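Local coordinates for putative cytosolic protein (Geobacillus zalihae, PDB 6AHX) that probably senses copper and regulates a copper-responsive operon as a helical repressor of the metal-sensitive CsoR family, at residues A[23-26]-A[27-30]; A[37-41]-A[42-46]; A[50-53]-A[54-57]. All blocks are in the same frame, centred on the assembly; numbering follows the deposited sequence.

Contact 1 (A[23-26]-A[27-30]); sequences INRL and ARIE
R28 folds back over R25, three residues earlier on the same helix. NH2 of R28 lies 3.4 Å from CG of R25, and this methylene sits over one face of the R28 guanidinium, with the R25 backbone also beneath that group. A bend at chi3 (13°) turns the R28 chain back toward the N terminus and puts it there. The two guanidinium planes are 31° apart, and NE of R25 is 4.0 Å from NH2 of R28, so like charges stand close and probably repel mildly. One turn on, CD1 of I29 meets CD of R25 at 4.0 Å. An alanine in place of R25 lacks CG and CD, which would probably leave the R28 guanidinium without its support and freer to turn, and I29 CD1 without a neighbour.

Beneath these side chains run four i to i+4 backbone bonds, I29 N to R25 O (2.8 Å) being the straightest, with an N-H...O angle of 167°. Further out, R25 leans on A59, S62 and T63 of helix 46-70, while E30 forms salt bridges with R34 and K37 of the second subunit. The arrangement is regular alpha-helix within the antiparallel helical hairpin, paired as a dimer, that is typical of CsoR-family repressors.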
loop_
_atom_site.group_PDB
_atom_site.type_symbol
_atom_site.label_atom_id
_atom_site.label_comp_id
_atom_site.label_asym_id
_atom_site.label_seq_id
_atom_site.Cartn_x
_atom_site.Cartn_y
_atom_site.Cartn_z
ATOM N N ILE A 23 -4.003 1.227 13.622
ATOM C CA ILE A 23 -4.019 -0.172 13.299
ATOM C C ILE A 23 -5.132 -0.472 12.287
ATOM O O ILE A 23 -4.933 -1.218 11.285
ATOM C CB ILE A 23 -4.098 -1.039 14.594
ATOM C CG1 ILE A 23 -2.748 -0.993 15.343
ATOM C CG2 ILE A 23 -4.332 -2.512 14.261
ATOM C CD1 ILE A 23 -2.737 -0.235 16.634
ATOM N N ASN A 24 -6.292 0.123 12.545
ATOM C CA ASN A 24 -7.449 -0.073 11.685
ATOM C C ASN A 24 -7.256 0.469 10.270
ATOM O O ASN A 24 -7.633 -0.219 9.324
ATOM C CB ASN A 24 -8.715 0.541 12.314
ATOM C CG ASN A 24 -9.164 -0.231 13.556
ATOM O OD1 ASN A 24 -8.635 -1.333 13.891
ATOM N ND2 ASN A 24 -10.141 0.332 14.256
ATOM N N ARG A 25 -6.670 1.664 10.153
ATOM C CA ARG A 25 -6.336 2.219 8.839
ATOM C C ARG A 25 -5.424 1.243 8.070
ATOM O O ARG A 25 -5.688 0.922 6.903
ATOM C CB ARG A 25 -5.710 3.597 8.945
ATOM C CG ARG A 25 -6.415 4.603 8.027
ATOM C CD ARG A 25 -6.357 4.489 6.457
ATOM N NE ARG A 25 -6.075 5.902 6.057
ATOM C CZ ARG A 25 -6.660 6.684 5.121
ATOM N NH1 ARG A 25 -7.534 6.251 4.227
ATOM N NH2 ARG A 25 -6.277 7.961 5.026
ATOM N N LEU A 26 -4.413 0.722 8.767
ATOM C CA LEU A 26 -3.519 -0.211 8.156
ATOM C C LEU A 26 -4.261 -1.451 7.721
ATOM O O LEU A 26 -3.985 -1.984 6.641
ATOM C CB LEU A 26 -2.325 -0.548 9.078
ATOM C CG LEU A 26 -1.261 0.556 9.159
ATOM C CD1 LEU A 26 -0.309 0.269 10.327
ATOM C CD2 LEU A 26 -0.469 0.806 7.862
ATOM N N ALA A 27 -5.220 -1.908 8.536
ATOM C CA ALA A 27 -6.111 -3.034 8.123
ATOM C C ALA A 27 -6.991 -2.778 6.895
ATOM O O ALA A 27 -7.130 -3.653 6.033
ATOM C CB ALA A 27 -6.955 -3.535 9.263
ATOM N N ARG A 28 -7.502 -1.569 6.799
ATOM C CA ARG A 28 -8.252 -1.101 5.627
ATOM C C ARG A 28 -7.413 -1.019 4.339
ATOM O O ARG A 28 -7.858 -1.454 3.271
ATOM C CB ARG A 28 -8.894 0.273 5.919
ATOM C CG ARG A 28 -10.298 0.100 6.509
ATOM C CD ARG A 28 -11.027 1.333 7.060
ATOM N NE ARG A 28 -10.526 2.693 6.757
ATOM C CZ ARG A 28 -10.067 3.597 7.669
ATOM N NH1 ARG A 28 -9.960 3.324 8.997
ATOM N NH2 ARG A 28 -9.691 4.828 7.252
ATOM N N ILE A 29 -6.217 -0.453 4.476
ATOM C CA ILE A 29 -5.289 -0.356 3.380
ATOM C C ILE A 29 -4.937 -1.754 2.939
ATOM O O ILE A 29 -4.865 -2.032 1.756
ATOM C CB ILE A 29 -4.021 0.428 3.750
ATOM C CG1 ILE A 29 -4.323 1.886 4.017
ATOM C CG2 ILE A 29 -3.031 0.365 2.581
ATOM C CD1 ILE A 29 -3.272 2.554 4.805
ATOM N N GLU A 30 -4.779 -2.666 3.894
ATOM C CA GLU A 30 -4.577 -4.086 3.535
ATOM C C GLU A 30 -5.682 -4.664 2.624
ATOM O O GLU A 30 -5.367 -5.191 1.553
ATOM C CB GLU A 30 -4.384 -4.919 4.797
ATOM C CG GLU A 30 -3.940 -6.341 4.496
ATOM C CD GLU A 30 -4.115 -7.290 5.637
ATOM O OE1 GLU A 30 -4.096 -6.827 6.806
ATOM O OE2 GLU A 30 -4.194 -8.500 5.326
#

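Contact 2 (A[37-41]-A[42-46]); sequences KEMAA and EGRDC
M39 and R44 make the close side-chain contact of this helix end. CB of M39 lies 3.7 Å from CG of R44, and the M39 methyl comes over one face of the guanidinium, CE standing 3.8 Å from NH1 and displaced toward the rim of the group. R44 reaches this position by bending at chi2 (-72°) and again at chi3, which curls its chain back across the methionine rather than extending it. Its NH2 is held from farther along the chain by a salt bridge to D48, while the M39 side chain touches D48, I49 and Q52, so the pair spans the junction with helix 46-70.

The backbone is compact too. R44 N bonds to M39 O at 3.0 Å with an N-H...O angle of 165°, and G43 N bonds to A40 O at 3.0 Å, approaching from above the carbonyl plane. These two bonds back into the last turn, with the positive phi of G43 (73°), define a Schellman motif ending helix 20-41, a backbone conformation that glycine adopts readily. E42 N bonds to E38 O at 3.0 Å, and CG of E42 packs 3.1 Å from that same oxygen. On the side facing the second subunit, R44 O is hydrogen-bonded to Y18 OH and C46 forms a disulfide with C75 of that subunit.

The solvent side is looser. There the two glutamate side chains meet only distantly, OE2 of E42 being 4.0 Å from CB of E38. Their OE2 atoms stand 5.1 Å apart, like charges near each other but not in contact, whose repulsion solvent probably screens.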
loop_
_atom_site.group_PDB
_atom_site.type_symbol
_atom_site.label_atom_id
_atom_site.label_comp_id
_atom_site.label_asym_id
_atom_site.label_seq_id
_atom_site.Cartn_x
_atom_site.Cartn_y
_atom_site.Cartn_z
ATOM N N LYS A 37 -5.384 -6.139 -6.119
ATOM C CA LYS A 37 -4.895 -7.448 -6.597
ATOM C C LYS A 37 -5.998 -8.253 -7.378
ATOM O O LYS A 37 -5.736 -8.837 -8.448
ATOM C CB LYS A 37 -4.365 -8.241 -5.395
ATOM C CG LYS A 37 -3.850 -9.639 -5.733
ATOM C CD LYS A 37 -3.646 -10.463 -4.502
ATOM C CE LYS A 37 -5.007 -10.874 -3.983
ATOM N NZ LYS A 37 -4.819 -11.614 -2.700
ATOM N N GLU A 38 -7.219 -8.229 -6.843
ATOM C CA GLU A 38 -8.298 -8.937 -7.440
ATOM C C GLU A 38 -8.767 -8.208 -8.653
ATOM O O GLU A 38 -9.145 -8.844 -9.593
ATOM C CB GLU A 38 -9.425 -9.185 -6.457
ATOM C CG GLU A 38 -9.085 -10.181 -5.360
ATOM C CD GLU A 38 -10.039 -10.124 -4.136
ATOM O OE1 GLU A 38 -9.816 -10.937 -3.192
ATOM O OE2 GLU A 38 -11.003 -9.277 -4.082
ATOM N N MET A 39 -8.726 -6.894 -8.673
ATOM C CA MET A 39 -9.022 -6.180 -9.895
ATOM C C MET A 39 -8.107 -6.575 -11.028
ATOM O O MET A 39 -8.539 -6.756 -12.150
ATOM C CB MET A 39 -8.880 -4.654 -9.686
ATOM C CG MET A 39 -9.973 -4.017 -8.814
ATOM S SD MET A 39 -9.659 -2.270 -8.431
ATOM C CE MET A 39 -10.087 -1.559 -10.000
ATOM N N ALA A 40 -6.816 -6.635 -10.750
ATOM C CA ALA A 40 -5.826 -7.062 -11.724
ATOM C C ALA A 40 -6.089 -8.486 -12.170
ATOM O O ALA A 40 -6.155 -8.776 -13.344
ATOM C CB ALA A 40 -4.394 -6.930 -11.160
ATOM N N ALA A 41 -6.287 -9.375 -11.229
ATOM C CA ALA A 41 -6.579 -10.772 -11.555
ATOM C C ALA A 41 -7.814 -10.957 -12.428
ATOM O O ALA A 41 -7.802 -11.827 -13.241
ATOM C CB ALA A 41 -6.723 -11.584 -10.302
ATOM N N GLU A 42 -8.841 -10.123 -12.262
ATOM C CA GLU A 42 -10.058 -10.088 -13.097
ATOM C C GLU A 42 -9.971 -9.262 -14.383
ATOM O O GLU A 42 -10.948 -9.202 -15.135
ATOM C CB GLU A 42 -11.223 -9.509 -12.320
ATOM C CG GLU A 42 -11.546 -10.207 -11.030
ATOM C CD GLU A 42 -12.478 -9.388 -10.130
ATOM O OE1 GLU A 42 -13.130 -8.435 -10.648
ATOM O OE2 GLU A 42 -12.550 -9.702 -8.901
ATOM N N GLY A 43 -8.839 -8.618 -14.673
ATOM C CA GLY A 43 -8.698 -7.912 -15.933
ATOM C C GLY A 43 -9.500 -6.633 -16.007
ATOM O O GLY A 43 -9.881 -6.178 -17.067
ATOM N N ARG A 44 -9.636 -5.973 -14.871
ATOM C CA ARG A 44 -10.230 -4.655 -14.844
ATOM C C ARG A 44 -9.453 -3.626 -15.694
ATOM O O ARG A 44 -8.264 -3.789 -16.002
ATOM C CB ARG A 44 -10.325 -4.209 -13.402
ATOM C CG ARG A 44 -11.283 -5.031 -12.530
ATOM C CD ARG A 44 -12.791 -4.803 -12.834
ATOM N NE ARG A 44 -13.152 -3.378 -12.800
ATOM C CZ ARG A 44 -13.431 -2.661 -11.708
ATOM N NH1 ARG A 44 -13.510 -3.189 -10.493
ATOM N NH2 ARG A 44 -13.615 -1.371 -11.845
ATOM N N ASP A 45 -10.125 -2.553 -16.058
ATOM C CA ASP A 45 -9.516 -1.522 -16.887
ATOM C C ASP A 45 -8.427 -0.853 -16.115
ATOM O O ASP A 45 -8.567 -0.597 -14.931
ATOM C CB ASP A 45 -10.507 -0.466 -17.376
ATOM C CG ASP A 45 -11.602 -1.060 -18.294
ATOM O OD1 ASP A 45 -11.390 -2.142 -18.928
ATOM O OD2 ASP A 45 -12.672 -0.421 -18.369
ATOM N N CYS A 46 -7.333 -0.584 -16.820
ATOM C CA CYS A 46 -6.147 -0.055 -16.230
ATOM C C CYS A 46 -6.374 1.243 -15.453
ATOM O O CYS A 46 -5.871 1.384 -14.367
ATOM C CB CYS A 46 -5.095 0.148 -17.279
ATOM S SG CYS A 46 -3.748 1.182 -16.705
#

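Contact 3 (A[50-53]-A[54-57]); sequences LLQI and AAVR
Backbone hydrogen bonds carry most of the meeting of Q52 and I53 with V56 and R57. V56 N bonds to Q52 O at 2.9 Å, and R57 N to I53 O at 3.0 Å with an N-H...O angle of 168°. A54 N to L50 O and A55 N to L51 O complete an unbroken i to i+4 run.

Aliphatic groups gather round the same carbonyls. CG2 of V56 lies 3.4 Å from Q52 O; with CG1 anti to the backbone N (chi1 173°), the CG2 branch is the one set beside that N and hence near the oxygen. CG of R57 approaches I53 O at 3.3 Å, and CB of A55 stands 3.4 Å from Q52 O. Each of these oxygens takes its i to i+4 bond with hydrocarbon packed alongside.

Direct side-chain meetings are sparse. OE1 of Q52, brought round by a bend at chi2 (-54°), comes within 4.1 Å of CB of A55, a loose van der Waals touch. Between CG2 of I53 and CD of R57 the gap is 4.4 Å.

Outside the segment, Q52 and V56 lie on H32 and I36 of helix 20-41. L50, I53 and R57 meet A64, L60 and D61 of the second subunit, where V56 also reaches L60 and R57 O is hydrogen-bonded to R57 NE. Serving its own hairpin and the dimer interface together, helix 46-70 is placed as in the dimeric antiparallel helical bundle of CsoR-family repressors.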
loop_
_atom_site.group_PDB
_atom_site.type_symbol
_atom_site.label_atom_id
_atom_site.label_comp_id
_atom_site.label_asym_id
_atom_site.label_seq_id
_atom_site.Cartn_x
_atom_site.Cartn_y
_atom_site.Cartn_z
ATOM N N LEU A 50 -5.163 1.969 -11.654
ATOM C CA LEU A 50 -4.162 2.959 -11.324
ATOM C C LEU A 50 -4.746 4.028 -10.427
ATOM O O LEU A 50 -4.048 4.561 -9.603
ATOM C CB LEU A 50 -3.635 3.624 -12.598
ATOM C CG LEU A 50 -2.767 2.742 -13.504
ATOM C CD1 LEU A 50 -2.238 3.650 -14.600
ATOM C CD2 LEU A 50 -1.622 2.004 -12.827
ATOM N N LEU A 51 -6.031 4.307 -10.579
ATOM C CA LEU A 51 -6.741 5.136 -9.615
ATOM C C LEU A 51 -6.664 4.632 -8.195
ATOM O O LEU A 51 -6.440 5.395 -7.280
ATOM C CB LEU A 51 -8.238 5.246 -9.996
ATOM C CG LEU A 51 -8.993 6.406 -9.377
ATOM C CD1 LEU A 51 -8.683 7.666 -10.193
ATOM C CD2 LEU A 51 -10.492 6.132 -9.288
ATOM N N GLN A 52 -6.824 3.324 -8.030
ATOM C CA GLN A 52 -6.848 2.722 -6.703
ATOM C C GLN A 52 -5.463 2.625 -6.148
ATOM O O GLN A 52 -5.297 2.888 -4.955
ATOM C CB GLN A 52 -7.553 1.366 -6.722
ATOM C CG GLN A 52 -9.014 1.459 -7.135
ATOM C CD GLN A 52 -9.848 2.440 -6.324
ATOM O OE1 GLN A 52 -9.531 2.793 -5.189
ATOM N NE2 GLN A 52 -10.871 2.960 -6.956
ATOM N N ILE A 53 -4.456 2.414 -7.000
ATOM C CA ILE A 53 -3.107 2.433 -6.493
ATOM C C ILE A 53 -2.757 3.796 -5.915
ATOM O O ILE A 53 -2.069 3.917 -4.879
ATOM C CB ILE A 53 -2.085 2.003 -7.547
ATOM C CG1 ILE A 53 -2.261 0.494 -7.857
ATOM C CG2 ILE A 53 -0.649 2.185 -7.037
ATOM C CD1 ILE A 53 -1.411 -0.071 -8.989
ATOM N N ALA A 54 -3.122 4.828 -6.650
ATOM C CA ALA A 54 -2.848 6.163 -6.187
ATOM C C ALA A 54 -3.590 6.443 -4.883
ATOM O O ALA A 54 -3.037 7.066 -3.980
ATOM C CB ALA A 54 -3.221 7.154 -7.214
ATOM N N ALA A 55 -4.829 6.015 -4.780
ATOM C CA ALA A 55 -5.557 6.155 -3.514
ATOM C C ALA A 55 -4.858 5.454 -2.335
ATOM O O ALA A 55 -4.707 6.022 -1.287
ATOM C CB ALA A 55 -6.942 5.632 -3.690
ATOM N N VAL A 56 -4.354 4.251 -2.540
ATOM C CA VAL A 56 -3.600 3.572 -1.512
ATOM C C VAL A 56 -2.307 4.306 -1.119
ATOM O O VAL A 56 -1.983 4.393 0.059
ATOM C CB VAL A 56 -3.292 2.108 -1.928
ATOM C CG1 VAL A 56 -2.360 1.451 -0.913
ATOM C CG2 VAL A 56 -4.570 1.278 -2.034
ATOM N N ARG A 57 -1.540 4.813 -2.098
ATOM C CA ARG A 57 -0.341 5.639 -1.803
ATOM C C ARG A 57 -0.661 6.860 -0.932
ATOM O O ARG A 57 0.081 7.225 -0.030
ATOM C CB ARG A 57 0.406 6.003 -3.088
ATOM C CG ARG A 57 0.988 4.754 -3.812
ATOM C CD ARG A 57 1.939 5.104 -4.983
ATOM N NE ARG A 57 3.220 5.704 -4.522
ATOM C CZ ARG A 57 3.551 6.991 -4.597
ATOM N NH1 ARG A 57 2.742 7.856 -5.102
ATOM N NH2 ARG A 57 4.725 7.427 -4.147
#

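From the N terminus, contact 1 lies on helix 20-41, contact 2 spans that helix's C-terminal end and the connection after it, and contact 3 lies on helix 46-70. Each joins consecutive segments, so none encloses a long loop; they follow in series, without nesting or crossing. Contact 2 makes the turn that brings the two helices back alongside each other. Contact 3 then touches both predecessors: I29 CG2 packs 3.7 Å from V56 CG1, and M39 SD 4.0 Å from Q52 CG. Contacts 1 and 2, centres 21 Å apart, do not touch. All three meet the second subunit, so each joins the hairpin to its dimer partner.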